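Local coordinates for protein Alpha/beta hydrolase (Streptomyces albidoflavus, PDB 6KSU) that probably catalyses the macrolactamization of non-ribosomal peptides by heterochiral coupling, acting as a cyclase related to penicillin-binding proteins, at residues A[85-90]-A[290-295]; A[92-97]-A[102-107]; A[200-205]-A[281-286]. All blocks are in the same frame, centred on the assembly; numbering follows the deposited sequence.

Contact 1 (A[85-90]-A[290-295]); sequences TKFLTA and LAMRTC
K86 NZ, on the residue before F87, which with A90 receives the side chain of M292, is held by several groups: it hydrogen-bonds N176 OD1 and A254 O, with weak bonds to S83 OG and Y174 OH. S83 and K86 fit the SxxK pattern of serine beta-lactamases and penicillin-binding proteins, so this helix start is consistent with the active site of that family. The contact with 290-295 lies on another side of the same helix and is wholly apolar. It rests on one methyl group, M292 CE, which meets both partners. CE comes obliquely to the CD1-CE1 bond of the ring, 3.8 Å from F87 CD1 and 3.9 Å from F87 CE1. It is also 3.7 Å from A90 CB. The F87 ring reaches M292 because its CG is anti to the backbone N (chi1 170°), which swings the ring out beside the helix, where the two side chains cross at about a right angle. The methionine chain runs extended through chi2 and then bends at chi3 (56°), turning CE into the angle between ring and alanine methyl. F87 and A90 lie three residues apart on a regular helix, of which A90 N to K86 O (2.8 Å) is one bond, so both present their side chains to M292. All three touching residues are buried, and together the segments bury 120 Å². M292 comes from the last turn of helix 286-293 and also packs on E91 and M94 of helix 85-98, while its backbone hydrogen-bonds L310. The F87 ring meets H271 with planes at about 40° and touches A267 of helix 261-268, so the contact lies where these three helices converge.

Contact 2 (A[92-97]-A[102-107]); sequences LVMQFV and LDLDDP
With CG anti to the backbone N (chi1 -179°), L102 carries its isopropyl group toward helix 85-98, while V97, with CG1 anti to the backbone N (chi1 165°), leaves CG2 beside that N, where it meets L102 and L104. M94 starts out facing away from the loop, but bends at chi2 and chi3 bring its thioether back to L104. The distances confirm the apolar meetings. L102 CD2 reaches V93 CG1 at 3.6 Å and V97 CG2 at 3.9 Å, so that one methyl touches two valines a helical turn apart. V97 CG2 is shared, since L104 CD1 approaches it at 3.7 Å, the two side chains crossing at about a right angle. That same L104 methyl lies 3.9 Å from M94 SD, with M94 CE near L104 CD2. Closer to the backbone, the CB atoms of F96 and L102 pack at 3.9 Å. V97 CA also makes a CA-H...O contact with L102 O (3.2 Å, 158° at the hydrogen), where the last turn of the helix meets the returning chain. Beyond L102 the chain folds into a type I beta turn, D103 to D106, closed by D106 N to D103 O at 2.9 Å. The neighbouring helices complete the setting: L102 packs on V185 and A189 of helix 176-189, V93 and L104 both touch V128 of helix 128-132, and D105 forms a salt bridge with R129 of that same helix.

Contact 3 (A[200-205]-A[281-286]); sequences SCLLRP and HDLLPE
L283 inserts its isopropyl group against L202 and P205, bringing a short 3-10 segment, 281-283, onto a kinked turn of helix 194-206 in the beta-lactamase-like domain. Both branches of the leucine touch the proline ring. P205 CG lies 3.8 Å from L283 CD2 and equally 3.8 Å from L283 CD1; both methyls lie against the CB-CG bond of the ring, and the two side chains cross at about a right angle. CD2 has a second partner, L202 CD1, again at 3.8 Å. The other branch, L283 CD1, passes 4.0 Å from C201 O. L283 gets there with CG anti to its backbone N (chi1 -154°), and L202 likewise, at chi1 -171°, sends its branch forward to meet it.

In the next layer, P205 points at L283 whereas L202 reaches it with the end of its side chain, both on a locally irregular helix. Residues 200-203 form a wider pi-type turn, and the helix kinks at P205, whose ring nitrogen carries no hydrogen with which to bond the preceding turn. Q95 of helix 85-98 reaches into this region from a third element: its NE2 hydrogen-bonds C201 O and makes a weak bond to L283 O, so one amide group spans both backbones flanking the leucine contact. L284, next along, packs on V289 and M292 of helix 286-293, with P285 at the N-cap position of that helix. Only a modest 150 Å² is buried between the segments, and the 3-10 turn that presents L283 is closed by L284 N donating to H281 O at 3.2 Å.

In the fold
Contacts 1 and 2 are buried and share helix 85-98, the first using its start and the second its later turns. The centre of contact 1 is about 11 Å from the centre of the chain, those of contacts 2 and 3 about 20 and 21 Å. Contact 3 is partly buried and joins helix 194-206 to the turn that leads into helix 286-293, the helix contact 1 uses. All three rely on apolar packing, but contact 1 depends on a single methionine methyl, contact 2 on leucines, valines and a methionine, and contact 3 on a leucine against a proline ring. M292 CG packs 3.8 Å from M94 CG, linking contacts 1 and 2, while L92 CD1 lies 3.7 Å from C201 CB, connecting 2 and 3.

Contact 1 (A[85-90]-A[290-295])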
# COMPACT_ATOMS: atom_id res chain seq x y z
N THR A 85 -6.06 -0.51 2.40
CA THR A 85 -7.23 0.37 2.37
C THR A 85 -7.32 1.19 1.08
O THR A 85 -8.41 1.56 0.63
CB THR A 85 -7.20 1.30 3.60
OG1 THR A 85 -7.19 0.53 4.82
CG2 THR A 85 -8.42 2.24 3.61
N LYS A 86 -6.16 1.52 0.49
CA LYS A 86 -6.15 2.39 -0.69
C LYS A 86 -6.86 1.74 -1.87
O LYS A 86 -7.38 2.44 -2.75
CB LYS A 86 -4.70 2.74 -1.07
CG LYS A 86 -4.05 3.66 -0.09
CD LYS A 86 -2.56 3.81 -0.37
CE LYS A 86 -2.01 4.91 0.50
NZ LYS A 86 -1.76 4.41 1.89
N PHE A 87 -6.86 0.42 -1.93
CA PHE A 87 -7.57 -0.25 -3.01
C PHE A 87 -9.09 -0.06 -2.87
O PHE A 87 -9.79 0.08 -3.87
CB PHE A 87 -7.15 -1.72 -3.03
CG PHE A 87 -7.97 -2.61 -3.93
CD1 PHE A 87 -7.83 -2.54 -5.30
CD2 PHE A 87 -8.80 -3.57 -3.39
CE1 PHE A 87 -8.56 -3.39 -6.15
CE2 PHE A 87 -9.53 -4.42 -4.22
CZ PHE A 87 -9.41 -4.32 -5.60
N LEU A 88 -9.60 0.02 -1.65
CA LEU A 88 -11.04 0.21 -1.49
C LEU A 88 -11.41 1.67 -1.67
O LEU A 88 -12.43 1.99 -2.29
CB LEU A 88 -11.48 -0.32 -0.14
CG LEU A 88 -11.12 -1.81 -0.26
CD1 LEU A 88 -10.07 -2.22 0.77
CD2 LEU A 88 -12.34 -2.66 -0.18
N THR A 89 -10.56 2.57 -1.16
CA THR A 89 -10.73 3.99 -1.42
C THR A 89 -10.69 4.27 -2.92
O THR A 89 -11.52 5.04 -3.43
CB THR A 89 -9.63 4.77 -0.69
OG1 THR A 89 -9.97 4.82 0.69
CG2 THR A 89 -9.53 6.22 -1.26
N ALA A 90 -9.74 3.66 -3.63
CA ALA A 90 -9.70 3.81 -5.08
C ALA A 90 -10.97 3.27 -5.69
O ALA A 90 -11.54 3.88 -6.61
CB ALA A 90 -8.50 3.08 -5.66
N LEU A 290 -10.50 -1.69 -15.57
CA LEU A 290 -9.36 -1.60 -16.48
C LEU A 290 -8.51 -0.38 -16.17
O LEU A 290 -7.28 -0.44 -16.22
CB LEU A 290 -9.84 -1.58 -17.93
CG LEU A 290 -8.72 -1.47 -18.97
CD1 LEU A 290 -7.76 -2.65 -18.90
CD2 LEU A 290 -9.28 -1.29 -20.38
N ALA A 291 -9.15 0.73 -15.80
CA ALA A 291 -8.42 1.93 -15.42
C ALA A 291 -7.57 1.71 -14.15
O ALA A 291 -6.39 2.11 -14.11
CB ALA A 291 -9.40 3.08 -15.22
N MET A 292 -8.15 1.10 -13.11
CA MET A 292 -7.41 0.80 -11.89
C MET A 292 -6.17 -0.04 -12.17
O MET A 292 -5.14 0.12 -11.49
CB MET A 292 -8.31 0.07 -10.89
CG MET A 292 -9.42 0.96 -10.43
SD MET A 292 -10.31 0.32 -9.03
CE MET A 292 -8.95 0.11 -7.85
N ARG A 293 -6.27 -0.91 -13.17
CA ARG A 293 -5.21 -1.81 -13.60
C ARG A 293 -4.22 -1.15 -14.57
O ARG A 293 -3.10 -1.65 -14.71
CB ARG A 293 -5.86 -3.01 -14.28
CG ARG A 293 -4.98 -4.18 -14.50
CD ARG A 293 -5.78 -5.47 -14.57
NE ARG A 293 -6.62 -5.67 -15.75
CZ ARG A 293 -7.89 -6.05 -15.71
NH1 ARG A 293 -8.52 -6.23 -14.55
NH2 ARG A 293 -8.56 -6.24 -16.84
N THR A 294 -4.60 -0.09 -15.26
CA THR A 294 -3.74 0.47 -16.31
C THR A 294 -2.67 1.37 -15.69
O THR A 294 -2.99 2.41 -15.09
CB THR A 294 -4.56 1.24 -17.34
OG1 THR A 294 -5.55 0.37 -17.89
CG2 THR A 294 -3.66 1.76 -18.48
N CYS A 295 -1.41 0.98 -15.83
CA CYS A 295 -0.35 1.70 -15.15
C CYS A 295 -0.04 3.03 -15.84
O CYS A 295 -0.24 3.20 -17.05
CB CYS A 295 0.91 0.84 -15.08
SG CYS A 295 0.69 -0.63 -14.00

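Contact 2 (A[92-97]-A[102-107])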
# COMPACT_ATOMS: atom_id res chain seq x y z
N LEU A 92 -13.87 3.10 -4.27
CA LEU A 92 -14.91 4.06 -3.94
C LEU A 92 -14.85 5.26 -4.87
O LEU A 92 -15.88 5.68 -5.43
CB LEU A 92 -14.73 4.47 -2.48
CG LEU A 92 -15.78 5.43 -1.93
CD1 LEU A 92 -17.15 4.86 -2.21
CD2 LEU A 92 -15.55 5.61 -0.44
N VAL A 93 -13.65 5.81 -5.08
CA VAL A 93 -13.49 6.96 -5.97
C VAL A 93 -13.94 6.60 -7.38
O VAL A 93 -14.62 7.39 -8.06
CB VAL A 93 -12.02 7.45 -5.95
CG1 VAL A 93 -11.78 8.47 -7.04
CG2 VAL A 93 -11.66 8.04 -4.62
N MET A 94 -13.57 5.40 -7.84
CA MET A 94 -13.94 5.02 -9.20
C MET A 94 -15.45 4.88 -9.37
O MET A 94 -15.96 5.10 -10.47
CB MET A 94 -13.24 3.73 -9.61
CG MET A 94 -11.74 3.85 -9.79
SD MET A 94 -11.20 5.20 -10.89
CE MET A 94 -11.36 4.39 -12.47
N GLN A 95 -16.18 4.49 -8.31
CA GLN A 95 -17.64 4.45 -8.39
C GLN A 95 -18.21 5.81 -8.75
O GLN A 95 -19.12 5.92 -9.58
CB GLN A 95 -18.25 3.99 -7.07
CG GLN A 95 -18.43 2.53 -6.90
CD GLN A 95 -19.13 2.26 -5.59
OE1 GLN A 95 -19.26 3.15 -4.76
NE2 GLN A 95 -19.61 1.03 -5.40
N PHE A 96 -17.72 6.87 -8.09
CA PHE A 96 -18.26 8.21 -8.31
C PHE A 96 -17.95 8.69 -9.72
O PHE A 96 -18.77 9.38 -10.34
CB PHE A 96 -17.72 9.18 -7.26
CG PHE A 96 -18.39 9.05 -5.94
CD1 PHE A 96 -19.55 9.76 -5.67
CD2 PHE A 96 -17.92 8.15 -5.00
CE1 PHE A 96 -20.21 9.61 -4.47
CE2 PHE A 96 -18.58 7.98 -3.79
CZ PHE A 96 -19.72 8.71 -3.52
N VAL A 97 -16.79 8.30 -10.24
CA VAL A 97 -16.43 8.62 -11.61
C VAL A 97 -17.44 8.00 -12.57
O VAL A 97 -17.96 8.67 -13.47
CB VAL A 97 -14.99 8.14 -11.89
CG1 VAL A 97 -14.67 8.11 -13.38
CG2 VAL A 97 -14.00 8.99 -11.09
N LEU A 102 -17.90 12.52 -10.63
CA LEU A 102 -16.52 12.90 -10.31
C LEU A 102 -15.64 12.72 -11.53
O LEU A 102 -15.69 11.68 -12.19
CB LEU A 102 -15.98 12.06 -9.14
CG LEU A 102 -14.55 12.40 -8.71
CD1 LEU A 102 -14.54 13.65 -7.86
CD2 LEU A 102 -13.92 11.24 -7.95
N ASP A 103 -14.80 13.71 -11.79
CA ASP A 103 -13.99 13.73 -13.00
C ASP A 103 -12.54 13.38 -12.69
O ASP A 103 -11.88 14.06 -11.90
CB ASP A 103 -14.08 15.10 -13.67
CG ASP A 103 -13.97 15.02 -15.17
OD1 ASP A 103 -12.91 14.56 -15.66
OD2 ASP A 103 -14.95 15.41 -15.84
N LEU A 104 -12.05 12.34 -13.35
CA LEU A 104 -10.73 11.80 -13.05
C LEU A 104 -9.62 12.79 -13.37
O LEU A 104 -8.55 12.75 -12.76
CB LEU A 104 -10.56 10.49 -13.83
CG LEU A 104 -9.98 9.20 -13.26
CD1 LEU A 104 -10.37 8.93 -11.81
CD2 LEU A 104 -10.44 8.05 -14.15
N ASP A 105 -9.88 13.71 -14.30
CA ASP A 105 -8.95 14.76 -14.69
C ASP A 105 -9.42 16.12 -14.22
O ASP A 105 -9.00 17.14 -14.78
CB ASP A 105 -8.75 14.75 -16.20
CG ASP A 105 -8.06 13.49 -16.69
OD1 ASP A 105 -7.20 12.96 -15.93
OD2 ASP A 105 -8.36 13.04 -17.81
N ASP A 106 -10.29 16.17 -13.21
CA ASP A 106 -10.55 17.54 -12.79
C ASP A 106 -9.50 18.02 -11.79
O ASP A 106 -9.05 17.24 -10.93
CB ASP A 106 -11.93 17.66 -12.16
CG ASP A 106 -12.96 18.19 -13.14
OD1 ASP A 106 -12.57 18.56 -14.27
OD2 ASP A 106 -14.16 18.21 -12.79
N PRO A 107 -9.10 19.28 -11.89
CA PRO A 107 -8.15 19.83 -10.92
C PRO A 107 -8.78 19.99 -9.54
O PRO A 107 -9.93 20.42 -9.42
CB PRO A 107 -7.78 21.20 -11.51
CG PRO A 107 -8.16 21.10 -12.96
CD PRO A 107 -9.36 20.21 -13.00

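Contact 3 (A[200-205]-A[281-286])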
# COMPACT_ATOMS: atom_id res chain seq x y z
N SER A 200 -21.73 2.81 2.85
CA SER A 200 -22.97 2.72 2.08
C SER A 200 -22.74 2.49 0.58
O SER A 200 -23.61 1.94 -0.09
CB SER A 200 -23.80 3.98 2.28
OG SER A 200 -23.06 5.11 1.85
N CYS A 201 -21.61 2.93 0.02
CA CYS A 201 -21.47 2.79 -1.42
C CYS A 201 -20.70 1.55 -1.85
O CYS A 201 -20.79 1.17 -3.03
CB CYS A 201 -20.78 4.03 -2.02
SG CYS A 201 -21.69 5.59 -1.72
N LEU A 202 -19.95 0.91 -0.96
CA LEU A 202 -19.06 -0.15 -1.40
C LEU A 202 -19.06 -1.35 -0.46
O LEU A 202 -19.24 -2.49 -0.89
CB LEU A 202 -17.64 0.40 -1.56
CG LEU A 202 -16.69 -0.58 -2.23
CD1 LEU A 202 -17.24 -0.92 -3.61
CD2 LEU A 202 -15.29 -0.01 -2.34
N LEU A 203 -18.79 -1.11 0.82
CA LEU A 203 -18.72 -2.22 1.76
C LEU A 203 -20.07 -2.92 1.89
O LEU A 203 -20.17 -4.14 1.73
CB LEU A 203 -18.22 -1.72 3.12
CG LEU A 203 -16.84 -1.02 3.10
CD1 LEU A 203 -16.37 -0.81 4.51
CD2 LEU A 203 -15.81 -1.84 2.31
N ARG A 204 -21.14 -2.14 2.10
CA ARG A 204 -22.47 -2.73 2.27
C ARG A 204 -22.92 -3.55 1.07
O ARG A 204 -23.25 -4.74 1.25
CB ARG A 204 -23.49 -1.65 2.65
CG ARG A 204 -24.90 -2.25 2.94
CD ARG A 204 -25.81 -1.37 3.81
NE ARG A 204 -25.10 -0.51 4.75
CZ ARG A 204 -25.35 0.79 4.90
NH1 ARG A 204 -26.31 1.37 4.18
NH2 ARG A 204 -24.65 1.52 5.77
N PRO A 205 -22.97 -3.01 -0.16
CA PRO A 205 -23.40 -3.86 -1.29
C PRO A 205 -22.48 -5.04 -1.54
O PRO A 205 -22.93 -6.02 -2.14
CB PRO A 205 -23.42 -2.90 -2.49
CG PRO A 205 -22.72 -1.67 -2.06
CD PRO A 205 -22.81 -1.60 -0.57
N HIS A 281 -21.15 -7.31 -9.85
CA HIS A 281 -20.18 -6.74 -10.78
C HIS A 281 -20.59 -5.34 -11.25
O HIS A 281 -19.71 -4.52 -11.55
CB HIS A 281 -19.97 -7.68 -11.97
CG HIS A 281 -21.11 -7.72 -12.95
ND1 HIS A 281 -21.23 -6.83 -14.00
CD2 HIS A 281 -22.15 -8.58 -13.06
CE1 HIS A 281 -22.31 -7.12 -14.70
NE2 HIS A 281 -22.88 -8.18 -14.15
N ASP A 282 -21.89 -5.02 -11.30
CA ASP A 282 -22.33 -3.68 -11.69
C ASP A 282 -21.75 -2.61 -10.76
O ASP A 282 -21.66 -1.44 -11.16
CB ASP A 282 -23.86 -3.56 -11.67
CG ASP A 282 -24.52 -4.09 -12.96
OD1 ASP A 282 -25.03 -5.24 -12.93
OD2 ASP A 282 -24.57 -3.36 -13.98
N LEU A 283 -21.35 -3.01 -9.55
CA LEU A 283 -20.84 -2.07 -8.56
C LEU A 283 -19.55 -1.39 -9.01
O LEU A 283 -19.28 -0.24 -8.62
CB LEU A 283 -20.61 -2.80 -7.24
CG LEU A 283 -20.69 -1.97 -5.99
CD1 LEU A 283 -22.10 -1.42 -5.84
CD2 LEU A 283 -20.33 -2.85 -4.81
N LEU A 284 -18.74 -2.08 -9.80
CA LEU A 284 -17.54 -1.49 -10.39
C LEU A 284 -17.49 -1.93 -11.84
O LEU A 284 -17.07 -3.07 -12.15
CB LEU A 284 -16.28 -1.88 -9.62
CG LEU A 284 -15.20 -0.79 -9.76
CD1 LEU A 284 -14.11 -0.92 -8.71
CD2 LEU A 284 -14.58 -0.87 -11.13
N PRO A 285 -17.92 -1.06 -12.77
CA PRO A 285 -17.93 -1.38 -14.20
C PRO A 285 -16.57 -1.80 -14.75
O PRO A 285 -15.52 -1.50 -14.19
CB PRO A 285 -18.39 -0.07 -14.85
CG PRO A 285 -19.21 0.60 -13.79
CD PRO A 285 -18.58 0.23 -12.48
N GLU A 286 -16.62 -2.47 -15.89
CA GLU A 286 -15.42 -2.99 -16.53
C GLU A 286 -14.43 -1.88 -16.88
O GLU A 286 -13.22 -2.07 -16.78
CB GLU A 286 -15.81 -3.78 -17.79
CG GLU A 286 -14.63 -4.43 -18.50
CD GLU A 286 -14.82 -5.92 -18.67
OE1 GLU A 286 -15.92 -6.32 -19.11
OE2 GLU A 286 -13.87 -6.70 -18.37